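Local coordinates for protein adenine phosphoribosyltransferase (Leishmania donovani, PDB 1QB7) that probably converts adenine and 5-phospho-alpha-D-ribose 1-diphosphate into AMP and diphosphate, the single step that salvages adenine, at residues S45-S50 with F83-M88; P39-V44 with D79-L84; P96-R101 with G133-G138; R66-A71 with V167-V172. All coordinates share one frame; numbering follows the deposited sequence.

Interaction 1 of 4, residues S45-S50 with F83-M88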
loop_
_atom_site.group_PDB
_atom_site.type_symbol
_atom_site.label_atom_id
_atom_site.label_comp_id
_atom_site.label_asym_id
_atom_site.label_seq_id
_atom_site.Cartn_x
_atom_site.Cartn_y
_atom_site.Cartn_z
ATOM N N SER A 45 -2.090 10.355 4.400
ATOM C CA SER A 45 -1.533 11.171 3.320
ATOM C C SER A 45 -0.716 12.342 3.849
ATOM O O SER A 45 0.222 12.783 3.193
ATOM C CB SER A 45 -2.633 11.702 2.401
ATOM O OG SER A 45 -3.208 10.656 1.644
ATOM N N SER A 46 -1.086 12.866 5.016
ATOM C CA SER A 46 -0.342 13.981 5.600
ATOM C C SER A 46 1.072 13.518 5.966
ATOM O O SER A 46 1.980 14.330 6.126
ATOM C CB SER A 46 -1.062 14.539 6.831
ATOM O OG SER A 46 -1.151 13.571 7.850
ATOM N N ILE A 47 1.252 12.208 6.084
ATOM C CA ILE A 47 2.549 11.634 6.405
ATOM C C ILE A 47 3.316 11.280 5.122
ATOM O O ILE A 47 4.465 11.706 4.941
ATOM C CB ILE A 47 2.395 10.376 7.309
ATOM C CG1 ILE A 47 1.700 10.760 8.622
ATOM C CG2 ILE A 47 3.746 9.716 7.570
ATOM C CD1 ILE A 47 2.257 12.029 9.283
ATOM N N THR A 48 2.662 10.543 4.218
ATOM C CA THR A 48 3.299 10.120 2.964
ATOM C C THR A 48 3.619 11.279 2.021
ATOM O O THR A 48 4.517 11.165 1.197
ATOM C CB THR A 48 2.470 9.033 2.195
ATOM O OG1 THR A 48 1.254 9.603 1.703
ATOM C CG2 THR A 48 2.133 7.855 3.103
ATOM N N GLU A 49 2.890 12.385 2.135
ATOM C CA GLU A 49 3.139 13.552 1.289
ATOM C C GLU A 49 4.248 14.436 1.863
ATOM O O GLU A 49 4.649 15.421 1.247
ATOM C CB GLU A 49 1.864 14.365 1.095
ATOM C CG GLU A 49 0.848 13.704 0.179
ATOM C CD GLU A 49 -0.450 14.480 0.066
ATOM O OE1 GLU A 49 -0.446 15.716 0.233
ATOM O OE2 GLU A 49 -1.490 13.851 -0.199
ATOM N N SER A 50 4.720 14.088 3.055
ATOM C CA SER A 50 5.795 14.823 3.713
ATOM C C SER A 50 7.083 14.010 3.565
ATOM O O SER A 50 7.313 13.052 4.308
ATOM C CB SER A 50 5.472 15.040 5.194
ATOM O OG SER A 50 6.618 15.509 5.893
ATOM N N PHE A 83 0.852 -0.938 3.831
ATOM C CA PHE A 83 1.612 -1.141 2.594
ATOM C C PHE A 83 2.480 0.079 2.303
ATOM O O PHE A 83 3.462 -0.003 1.569
ATOM C CB PHE A 83 0.662 -1.320 1.402
ATOM C CG PHE A 83 -0.102 -2.617 1.397
ATOM C CD1 PHE A 83 -0.045 -3.502 2.474
ATOM C CD2 PHE A 83 -0.873 -2.964 0.288
ATOM C CE1 PHE A 83 -0.750 -4.711 2.444
ATOM C CE2 PHE A 83 -1.575 -4.164 0.250
ATOM C CZ PHE A 83 -1.513 -5.042 1.332
ATOM N N LEU A 84 2.089 1.215 2.867
ATOM C CA LEU A 84 2.787 2.474 2.669
ATOM C C LEU A 84 4.113 2.590 3.400
ATOM O O LEU A 84 4.986 3.348 2.978
ATOM C CB LEU A 84 1.885 3.635 3.104
ATOM C CG LEU A 84 0.565 3.796 2.347
ATOM C CD1 LEU A 84 -0.343 4.749 3.099
ATOM C CD2 LEU A 84 0.833 4.300 0.943
ATOM N N PHE A 85 4.266 1.849 4.492
ATOM C CA PHE A 85 5.486 1.943 5.283
ATOM C C PHE A 85 6.326 0.676 5.329
ATOM O O PHE A 85 7.554 0.739 5.440
ATOM C CB PHE A 85 5.136 2.380 6.707
ATOM C CG PHE A 85 4.329 3.642 6.765
ATOM C CD1 PHE A 85 4.948 4.886 6.658
ATOM C CD2 PHE A 85 2.941 3.587 6.898
ATOM C CE1 PHE A 85 4.199 6.054 6.676
ATOM C CE2 PHE A 85 2.182 4.753 6.919
ATOM C CZ PHE A 85 2.813 5.989 6.808
ATOM N N GLY A 86 5.656 -0.467 5.232
ATOM C CA GLY A 86 6.341 -1.744 5.285
ATOM C C GLY A 86 7.441 -1.969 4.266
ATOM O O GLY A 86 8.587 -2.211 4.647
ATOM N N PRO A 87 7.133 -1.876 2.962
ATOM C CA PRO A 87 8.114 -2.081 1.886
ATOM C C PRO A 87 9.389 -1.242 1.965
ATOM O O PRO A 87 10.473 -1.749 1.675
ATOM C CB PRO A 87 7.310 -1.774 0.623
ATOM C CG PRO A 87 5.916 -2.198 1.005
ATOM C CD PRO A 87 5.787 -1.641 2.406
ATOM N N MET A 88 9.280 0.023 2.364
ATOM C CA MET A 88 10.478 0.850 2.441
ATOM C C MET A 88 11.403 0.433 3.579
ATOM O O MET A 88 12.594 0.721 3.548
ATOM C CB MET A 88 10.146 2.344 2.499
ATOM C CG MET A 88 9.412 2.803 3.723
ATOM S SD MET A 88 9.173 4.588 3.678
ATOM C CE MET A 88 8.482 4.821 5.300
#
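Ile-47 and Thr-48 of the short helix 45-48 pack against Leu-84 and Phe-85, just ahead of helix 86-93, in a buried and purely apolar contact near the dimer interface. The Phe-85 ring is the centre of it. Ile-47 comes to the ring at its edge, close to the ring plane, and uses its gamma methyl: CG2 lies 3.8 Å from Phe-85 CE1 and is almost as near to CZ of the same ring. With CG1 beside its backbone N (chi1 -60°), Ile-47 sends CG2 at Phe-85 while the CG1-CD1 arm runs off elsewhere. The two side chains meet at about a right angle. One residue further on, Thr-48 presents CG2 to two residues, at 4.0 Å from Leu-84 CD1 and, in a slanting approach, 4.2 Å from Phe-85 CZ. Leu-84 also touches the ring from within its own segment, its CB sitting over one face, displaced toward the rim. Thr-48 is thus split by chemistry: its methyl faces this hydrophobic patch, and its OG1 is hydrogen-bonded to the backbone O of Phe-97 of the second subunit. Around the contact, helix 51-67 closes over Phe-85 with Leu-54 and Ile-57, the latter touching Ile-47 too. Helix 17-25 meets Ile-47 through Leu-22 and Ser-25, and strand 97-100 touches Phe-83 and Pro-87 on the far segment.

Interaction 2 of 4, residues P39-V44 with D79-L84. With ADE (adenine), chain C.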
loop_
_atom_site.group_PDB
_atom_site.type_symbol
_atom_site.label_atom_id
_atom_site.label_comp_id
_atom_site.label_asym_id
_atom_site.label_seq_id
_atom_site.Cartn_x
_atom_site.Cartn_y
_atom_site.Cartn_z
ATOM N N PRO A 39 -14.374 10.979 15.490
ATOM C CA PRO A 39 -14.163 12.401 15.773
ATOM C C PRO A 39 -13.036 13.029 14.954
ATOM O O PRO A 39 -13.221 14.070 14.324
ATOM C CB PRO A 39 -13.827 12.393 17.258
ATOM C CG PRO A 39 -14.658 11.265 17.761
ATOM C CD PRO A 39 -14.394 10.198 16.737
ATOM N N ARG A 40 -11.874 12.384 14.959
ATOM C CA ARG A 40 -10.721 12.892 14.233
ATOM C C ARG A 40 -10.030 11.768 13.460
ATOM O O ARG A 40 -9.374 10.900 14.039
ATOM C CB ARG A 40 -9.740 13.564 15.202
ATOM C CG ARG A 40 -10.379 14.632 16.105
ATOM C CD ARG A 40 -9.358 15.329 16.984
ATOM N NE ARG A 40 -8.507 14.375 17.686
ATOM C CZ ARG A 40 -7.406 14.696 18.362
ATOM N NH1 ARG A 40 -7.025 15.965 18.466
ATOM N NH2 ARG A 40 -6.696 13.747 18.956
ATOM N N PHE A 41 -10.219 11.779 12.145
ATOM C CA PHE A 41 -9.623 10.781 11.263
ATOM C C PHE A 41 -8.218 11.249 10.876
ATOM O O PHE A 41 -8.080 12.227 10.143
ATOM C CB PHE A 41 -10.500 10.612 10.016
ATOM C CG PHE A 41 -9.998 9.571 9.054
ATOM C CD1 PHE A 41 -9.103 9.910 8.036
ATOM C CD2 PHE A 41 -10.414 8.251 9.159
ATOM C CE1 PHE A 41 -8.635 8.952 7.144
ATOM C CE2 PHE A 41 -9.949 7.287 8.269
ATOM C CZ PHE A 41 -9.056 7.644 7.261
ATOM N N ALA A 42 -7.187 10.572 11.385
ATOM C CA ALA A 42 -5.800 10.936 11.089
ATOM C C ALA A 42 -5.393 10.452 9.699
ATOM O O ALA A 42 -5.175 9.263 9.489
ATOM C CB ALA A 42 -4.870 10.375 12.141
ATOM N N ASP A 43 -5.267 11.395 8.772
ATOM C CA ASP A 43 -4.927 11.113 7.379
ATOM C C ASP A 43 -3.478 10.653 7.122
ATOM O O ASP A 43 -2.523 11.409 7.326
ATOM C CB ASP A 43 -5.260 12.358 6.549
ATOM C CG ASP A 43 -5.153 12.127 5.055
ATOM O OD1 ASP A 43 -5.071 10.969 4.604
ATOM O OD2 ASP A 43 -5.157 13.133 4.325
ATOM N N VAL A 44 -3.330 9.423 6.630
ATOM C CA VAL A 44 -2.009 8.876 6.342
ATOM C C VAL A 44 -1.304 9.678 5.235
ATOM O O VAL A 44 -0.076 9.727 5.169
ATOM C CB VAL A 44 -2.095 7.369 5.983
ATOM C CG1 VAL A 44 -2.694 7.174 4.596
ATOM C CG2 VAL A 44 -0.725 6.716 6.103
ATOM N N ASP A 79 -3.477 -4.128 4.762
ATOM C CA ASP A 79 -4.064 -3.502 3.574
ATOM C C ASP A 79 -4.976 -2.350 4.022
ATOM O O ASP A 79 -5.876 -2.571 4.826
ATOM C CB ASP A 79 -4.874 -4.568 2.824
ATOM C CG ASP A 79 -5.406 -4.095 1.475
ATOM O OD1 ASP A 79 -5.202 -2.936 1.079
ATOM O OD2 ASP A 79 -6.033 -4.919 0.787
ATOM N N ALA A 80 -4.742 -1.124 3.546
ATOM C CA ALA A 80 -3.675 -0.779 2.601
ATOM C C ALA A 80 -2.647 0.191 3.175
ATOM O O ALA A 80 -1.563 0.350 2.623
ATOM C CB ALA A 80 -4.285 -0.159 1.345
ATOM N N ARG A 81 -2.980 0.841 4.281
ATOM C CA ARG A 81 -2.079 1.828 4.851
ATOM C C ARG A 81 -0.758 1.282 5.393
ATOM O O ARG A 81 0.243 2.004 5.435
ATOM C CB ARG A 81 -2.845 2.711 5.838
ATOM C CG ARG A 81 -4.118 3.275 5.184
ATOM C CD ARG A 81 -4.855 4.305 6.013
ATOM N NE ARG A 81 -5.211 3.823 7.342
ATOM C CZ ARG A 81 -6.406 3.973 7.908
ATOM N NH1 ARG A 81 -7.400 4.544 7.246
ATOM N NH2 ARG A 81 -6.621 3.512 9.130
ATOM N N GLY A 82 -0.743 -0.007 5.737
ATOM C CA GLY A 82 0.477 -0.643 6.212
ATOM C C GLY A 82 1.421 -0.887 5.037
ATOM O O GLY A 82 2.635 -1.033 5.214
ATOM N N PHE A 83 0.852 -0.938 3.831
ATOM C CA PHE A 83 1.612 -1.141 2.594
ATOM C C PHE A 83 2.480 0.079 2.303
ATOM O O PHE A 83 3.462 -0.003 1.569
ATOM C CB PHE A 83 0.662 -1.320 1.402
ATOM C CG PHE A 83 -0.102 -2.617 1.397
ATOM C CD1 PHE A 83 -0.045 -3.502 2.474
ATOM C CD2 PHE A 83 -0.873 -2.964 0.288
ATOM C CE1 PHE A 83 -0.750 -4.711 2.444
ATOM C CE2 PHE A 83 -1.575 -4.164 0.250
ATOM C CZ PHE A 83 -1.513 -5.042 1.332
ATOM N N LEU A 84 2.089 1.215 2.867
ATOM C CA LEU A 84 2.787 2.474 2.669
ATOM C C LEU A 84 4.113 2.590 3.400
ATOM O O LEU A 84 4.986 3.348 2.978
ATOM C CB LEU A 84 1.885 3.635 3.104
ATOM C CG LEU A 84 0.565 3.796 2.347
ATOM C CD1 LEU A 84 -0.343 4.749 3.099
ATOM C CD2 LEU A 84 0.833 4.300 0.943
HETATM N N9 ADE C . -10.012 4.402 13.118
HETATM C C8 ADE C . -9.603 3.851 11.965
HETATM N N7 ADE C . -8.792 4.639 11.252
HETATM C C5 ADE C . -8.684 5.772 12.021
HETATM C C6 ADE C . -7.990 6.975 11.848
HETATM N N6 ADE C . -7.240 7.207 10.774
HETATM N N1 ADE C . -8.115 7.902 12.837
HETATM C C2 ADE C . -8.876 7.639 13.906
HETATM N N3 ADE C . -9.579 6.532 14.169
HETATM C C4 ADE C . -9.431 5.638 13.170
#
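Phe-41 and Arg-81 meet in the adenine pocket, joining strand 41-42 to the turn after strand 74-78. That turn, with a cis peptide between Asp-79 and Ala-80, resembles the pyrophosphate loop of type I phosphoribosyltransferases; a citrate, probably from the crystallisation liquor, binds the backbone there. Phe-41 CZ lies 3.5 Å from Arg-81 NH1, with ring and guanidinium planes 74° apart. Adenine N6 rests over one face of the same ring, 3.6 Å above its plane and toward the rim. The bend in the Arg-81 chain at chi3 (-56°) turns the guanidinium so that NH2 donates to adenine N7 at 3.2 Å, the base lying at the edge of the group. Its NE forms a salt bridge with Asp-146, which should hold the planar end in position. Nearer the arginine's backbone, Val-44 CG1 packs 3.9 Å from Arg-81 CD, while its CG2 meets Leu-84 CD1 tip to tip at 3.6 Å, giving the arginine an apolar flank. Another edge of the base is read by the backbone of Ala-42: its N donates to adenine N1 at 3.2 Å, nearly straight at 164°, and adenine N6 donates to Ala-42 O. A donor for N1 beside an acceptor for N6 suits a 6-aminopurine; a 6-oxopurine in its usual form offers the reverse pattern, so the pairing probably underlies selection for adenine.

Interaction 3 of 4, residues P96-R101 with G133-G138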
loop_
_atom_site.group_PDB
_atom_site.type_symbol
_atom_site.label_atom_id
_atom_site.label_comp_id
_atom_site.label_asym_id
_atom_site.label_seq_id
_atom_site.Cartn_x
_atom_site.Cartn_y
_atom_site.Cartn_z
ATOM N N PRO A 96 11.583 -10.240 3.516
ATOM C CA PRO A 96 10.294 -10.240 2.814
ATOM C C PRO A 96 9.228 -9.316 3.402
ATOM O O PRO A 96 9.198 -9.071 4.613
ATOM C CB PRO A 96 9.830 -11.699 2.957
ATOM C CG PRO A 96 11.089 -12.458 3.105
ATOM C CD PRO A 96 11.888 -11.586 4.028
ATOM N N PHE A 97 8.388 -8.763 2.530
ATOM C CA PHE A 97 7.266 -7.958 2.984
ATOM C C PHE A 97 6.043 -8.774 2.592
ATOM O O PHE A 97 5.822 -9.046 1.409
ATOM C CB PHE A 97 7.186 -6.569 2.336
ATOM C CG PHE A 97 5.936 -5.809 2.726
ATOM C CD1 PHE A 97 5.819 -5.236 3.989
ATOM C CD2 PHE A 97 4.844 -5.744 1.863
ATOM C CE1 PHE A 97 4.637 -4.615 4.388
ATOM C CE2 PHE A 97 3.660 -5.127 2.252
ATOM C CZ PHE A 97 3.557 -4.564 3.518
ATOM N N VAL A 98 5.294 -9.211 3.600
ATOM C CA VAL A 98 4.088 -10.006 3.398
ATOM C C VAL A 98 2.842 -9.114 3.530
ATOM O O VAL A 98 2.817 -8.172 4.328
ATOM C CB VAL A 98 4.037 -11.196 4.397
ATOM C CG1 VAL A 98 2.827 -12.080 4.122
ATOM C CG2 VAL A 98 5.325 -12.017 4.303
ATOM N N LEU A 99 1.818 -9.413 2.736
ATOM C CA LEU A 99 0.584 -8.633 2.725
ATOM C C LEU A 99 -0.591 -9.297 3.431
ATOM O O LEU A 99 -0.913 -10.452 3.157
ATOM C CB LEU A 99 0.147 -8.366 1.279
ATOM C CG LEU A 99 0.946 -7.497 0.311
ATOM C CD1 LEU A 99 2.323 -8.065 0.037
ATOM C CD2 LEU A 99 0.162 -7.403 -0.980
ATOM N N MET A 100 -1.224 -8.575 4.348
ATOM C CA MET A 100 -2.412 -9.108 4.998
ATOM C C MET A 100 -3.585 -8.400 4.322
ATOM O O MET A 100 -3.721 -7.178 4.405
ATOM C CB MET A 100 -2.423 -8.855 6.504
ATOM C CG MET A 100 -3.618 -9.507 7.187
ATOM S SD MET A 100 -3.638 -9.342 8.973
ATOM C CE MET A 100 -4.367 -7.724 9.151
ATOM N N ARG A 101 -4.396 -9.168 3.604
ATOM C CA ARG A 101 -5.534 -8.609 2.885
ATOM C C ARG A 101 -6.761 -9.500 3.020
ATOM O O ARG A 101 -6.669 -10.626 3.508
ATOM C CB ARG A 101 -5.205 -8.486 1.393
ATOM C CG ARG A 101 -3.778 -8.051 1.056
ATOM C CD ARG A 101 -3.649 -7.725 -0.424
ATOM N NE ARG A 101 -4.480 -6.576 -0.756
ATOM C CZ ARG A 101 -4.567 -6.015 -1.957
ATOM N NH1 ARG A 101 -3.880 -6.499 -2.981
ATOM N NH2 ARG A 101 -5.361 -4.970 -2.130
ATOM N N GLY A 133 2.058 -20.275 3.965
ATOM C CA GLY A 133 3.476 -20.476 3.720
ATOM C C GLY A 133 4.293 -19.219 3.488
ATOM O O GLY A 133 5.499 -19.308 3.273
ATOM N N SER A 134 3.642 -18.057 3.489
ATOM C CA SER A 134 4.353 -16.798 3.292
ATOM C C SER A 134 5.249 -16.549 4.511
ATOM O O SER A 134 6.236 -15.821 4.431
ATOM C CB SER A 134 3.372 -15.637 3.079
ATOM O OG SER A 134 2.441 -15.544 4.139
ATOM N N ILE A 135 4.854 -17.120 5.645
ATOM C CA ILE A 135 5.622 -17.035 6.877
ATOM C C ILE A 135 5.714 -18.461 7.383
ATOM O O ILE A 135 4.711 -19.168 7.465
ATOM C CB ILE A 135 4.963 -16.135 7.967
ATOM C CG1 ILE A 135 4.633 -14.752 7.407
ATOM C CG2 ILE A 135 5.817 -16.072 9.195
ATOM C CD1 ILE A 135 3.721 -13.946 8.303
ATOM N N GLY A 136 6.927 -18.908 7.668
ATOM C CA GLY A 136 7.093 -20.269 8.133
ATOM C C GLY A 136 7.445 -20.381 9.597
ATOM O O GLY A 136 7.532 -19.381 10.310
ATOM N N LYS A 137 7.619 -21.622 10.037
ATOM C CA LYS A 137 7.990 -21.924 11.410
ATOM C C LYS A 137 9.313 -21.236 11.706
ATOM O O LYS A 137 10.221 -21.229 10.871
ATOM C CB LYS A 137 8.143 -23.437 11.576
ATOM C CG LYS A 137 8.609 -23.893 12.947
ATOM C CD LYS A 137 8.633 -25.412 12.999
ATOM C CE LYS A 137 9.073 -25.927 14.357
ATOM N NZ LYS A 137 9.170 -27.420 14.346
ATOM N N GLY A 138 9.397 -20.610 12.874
ATOM C CA GLY A 138 10.618 -19.928 13.244
ATOM C C GLY A 138 10.707 -18.472 12.824
ATOM O O GLY A 138 11.606 -17.764 13.281
#
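Val-98 and Ser-134 face each other where strand 97-100 is covered by the loop that precedes strand 140-145. Starting at Val-98 CB, the bond from the backbone already aims at the loop, but CB itself stays 4.6 Å from Ser-134 OG, so the two methyls do the touching. CG1, anti to the backbone N (chi1 -176°), runs up against the serine side chain, 3.5 Å from Ser-134 OG and 3.7 Å from Ser-134 CB. CG2 passes along the backbone instead, 3.9 Å from Ser-134 O. It also looks toward Ile-135, but that contact is long, 4.2 Å from Val-98 CG2 to Ile-135 CG1, and doubtful, since the isoleucine is modelled in two conformers. The methyl-to-hydroxyl approach is packing alone; Ser-134 OG, set between its backbone N and carbonyl carbon (chi1 55°), is hydrogen-bonded to Arg-131 O, at the end of strand 129-131 just before the loop. Val-98 in turn has its backbone hydrogen-bonded to Ile-75 and Gly-77, and its side chain also touches Leu-76. Ser-134 further packs on Glu-49 of the second subunit. This is structural packing away from the annotated sites: a connecting loop folded over strand 97-100, at one edge of the parallel part of the sheet within this chain, a Rossmann-like sheet of the kind that characterises the phosphoribosyltransferase fold.

Interaction 4 of 4, residues R66-A71 with V167-V172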
loop_
_atom_site.group_PDB
_atom_site.type_symbol
_atom_site.label_atom_id
_atom_site.label_comp_id
_atom_site.label_asym_id
_atom_site.label_seq_id
_atom_site.Cartn_x
_atom_site.Cartn_y
_atom_site.Cartn_z
ATOM N N ARG A 66 17.677 -3.223 12.655
ATOM C CA ARG A 66 19.069 -3.609 12.391
ATOM C C ARG A 66 19.790 -3.821 13.720
ATOM O O ARG A 66 20.685 -4.661 13.830
ATOM C CB ARG A 66 19.803 -2.535 11.578
ATOM C CG ARG A 66 19.528 -2.604 10.092
ATOM C CD ARG A 66 20.401 -1.641 9.292
ATOM N NE ARG A 66 20.167 -1.798 7.853
ATOM C CZ ARG A 66 20.230 -0.811 6.961
ATOM N NH1 ARG A 66 20.530 0.420 7.350
ATOM N NH2 ARG A 66 19.941 -1.043 5.684
ATOM N N ALA A 67 19.379 -3.054 14.726
ATOM C CA ALA A 67 19.950 -3.133 16.061
ATOM C C ALA A 67 19.307 -4.249 16.886
ATOM O O ALA A 67 19.865 -4.694 17.890
ATOM C CB ALA A 67 19.783 -1.795 16.774
ATOM N N MET A 68 18.148 -4.722 16.441
ATOM C CA MET A 68 17.415 -5.762 17.153
ATOM C C MET A 68 18.044 -7.153 17.092
ATOM O O MET A 68 18.598 -7.558 16.065
ATOM C CB MET A 68 15.975 -5.811 16.643
ATOM C CG MET A 68 15.013 -6.547 17.542
ATOM S SD MET A 68 13.314 -6.290 17.024
ATOM C CE MET A 68 12.978 -4.662 17.649
ATOM N N SER A 69 17.936 -7.885 18.199
ATOM C CA SER A 69 18.478 -9.235 18.292
ATOM C C SER A 69 17.598 -10.138 19.169
ATOM O O SER A 69 17.305 -9.803 20.321
ATOM C CB SER A 69 19.907 -9.195 18.838
ATOM O OG SER A 69 20.508 -10.478 18.769
ATOM N N PRO A 70 17.093 -11.254 18.602
ATOM C CA PRO A 70 17.312 -11.676 17.212
ATOM C C PRO A 70 16.534 -10.788 16.236
ATOM O O PRO A 70 15.452 -10.283 16.560
ATOM C CB PRO A 70 16.806 -13.121 17.211
ATOM C CG PRO A 70 15.700 -13.091 18.225
ATOM C CD PRO A 70 16.300 -12.258 19.338
ATOM N N ALA A 71 17.113 -10.576 15.058
ATOM C CA ALA A 71 16.515 -9.734 14.028
ATOM C C ALA A 71 15.234 -10.299 13.402
ATOM O O ALA A 71 15.045 -11.518 13.320
ATOM C CB ALA A 71 17.543 -9.446 12.946
ATOM N N VAL A 167 6.408 -16.298 15.395
ATOM C CA VAL A 167 6.218 -15.395 16.528
ATOM C C VAL A 167 6.173 -13.938 16.078
ATOM O O VAL A 167 6.794 -13.553 15.081
ATOM C CB VAL A 167 7.317 -15.564 17.634
ATOM C CG1 VAL A 167 7.247 -16.954 18.253
ATOM C CG2 VAL A 167 8.698 -15.314 17.067
ATOM N N VAL A 168 5.379 -13.153 16.797
ATOM C CA VAL A 168 5.231 -11.726 16.533
ATOM C C VAL A 168 6.326 -10.972 17.293
ATOM O O VAL A 168 6.497 -11.168 18.501
ATOM C CB VAL A 168 3.841 -11.218 17.002
ATOM C CG1 VAL A 168 3.773 -9.692 16.968
ATOM C CG2 VAL A 168 2.748 -11.822 16.132
ATOM N N VAL A 169 7.096 -10.161 16.571
ATOM C CA VAL A 169 8.153 -9.362 17.181
ATOM C C VAL A 169 7.464 -8.239 17.941
ATOM O O VAL A 169 7.685 -8.053 19.141
ATOM C CB VAL A 169 9.101 -8.762 16.113
ATOM C CG1 VAL A 169 10.074 -7.775 16.744
ATOM C CG2 VAL A 169 9.868 -9.876 15.423
ATOM N N GLU A 170 6.597 -7.524 17.232
ATOM C CA GLU A 170 5.838 -6.421 17.798
ATOM C C GLU A 170 4.858 -5.878 16.770
ATOM O O GLU A 170 5.003 -6.119 15.569
ATOM C CB GLU A 170 6.776 -5.291 18.245
ATOM C CG GLU A 170 7.545 -4.645 17.104
ATOM C CD GLU A 170 8.741 -3.836 17.561
ATOM O OE1 GLU A 170 9.222 -4.043 18.692
ATOM O OE2 GLU A 170 9.213 -2.992 16.778
ATOM N N MET A 171 3.829 -5.199 17.267
ATOM C CA MET A 171 2.828 -4.562 16.430
ATOM C C MET A 171 3.232 -3.095 16.429
ATOM O O MET A 171 3.258 -2.462 17.485
ATOM C CB MET A 171 1.441 -4.720 17.049
ATOM C CG MET A 171 0.332 -3.900 16.381
ATOM S SD MET A 171 -0.047 -4.347 14.672
ATOM C CE MET A 171 -0.461 -2.741 13.981
ATOM N N VAL A 172 3.614 -2.574 15.267
ATOM C CA VAL A 172 4.017 -1.174 15.166
ATOM C C VAL A 172 3.023 -0.326 14.386
ATOM O O VAL A 172 2.461 -0.767 13.385
ATOM C CB VAL A 172 5.454 -1.017 14.562
ATOM C CG1 VAL A 172 5.562 -1.731 13.240
ATOM C CG2 VAL A 172 5.816 0.464 14.384
#
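Met-68, just past the end of helix 51-67, makes the tight part of this contact by pushing its thioether end at Val-169. The two side chains reach for each other tip to tip, with Met-68 SD 3.6 Å from Val-169 CG1. A bend at chi3 (-78°) swings the terminal methyl aside to Glu-170, where Met-68 CE lies 3.9 Å from OE1 of the glutamate. That second touch is slacker, and the carboxylate has stronger partners: Glu-170 OE2 forms a salt bridge with Arg-64 and a hydrogen bond with Tyr-65, both from the last turns of the same helix. Such pairing probably keeps the charge stabilised although Glu-170 is buried. The other side is the open one. Ser-69, Pro-70 and Ala-71 are exposed, with a cis peptide joining Ser-69 to Pro-70 and Ser-69 touching a crystal neighbour, and Met-68 and Val-169 are themselves only partly covered. Val-169 has helical backbone angles within its strand, a local irregularity beside which it and Glu-170 both reach Met-68. Strand 167-173 lies between strands 140-145 and 199-201: Val-169 touches Arg-140 and Glu-170 touches Ile-200, while Val-168 and Met-171 pack on helix 152-163.

Overall arrangement
Interactions 1 and 2 form one unit, their centres 9 Å apart: they share Phe-83 and Leu-84, and Phe-85 CE2 packs 3.6 Å from Val-44 CG2. Interaction 2 holds the base, and the side chain of Arg-81 is about 6 Å from the magnesium ion, whereas that of Phe-85 in interaction 1 is about 11 Å from it. Interaction 3, 22 Å from interaction 2 between centres, is tied to it by a salt bridge from Arg-101 NE to Asp-79 OD2 of 2.7 Å. Interactions 1, 2 and 3 all touch the second subunit. Interaction 4 reaches the same sheet as interaction 3, centres 15 Å apart, without touching it.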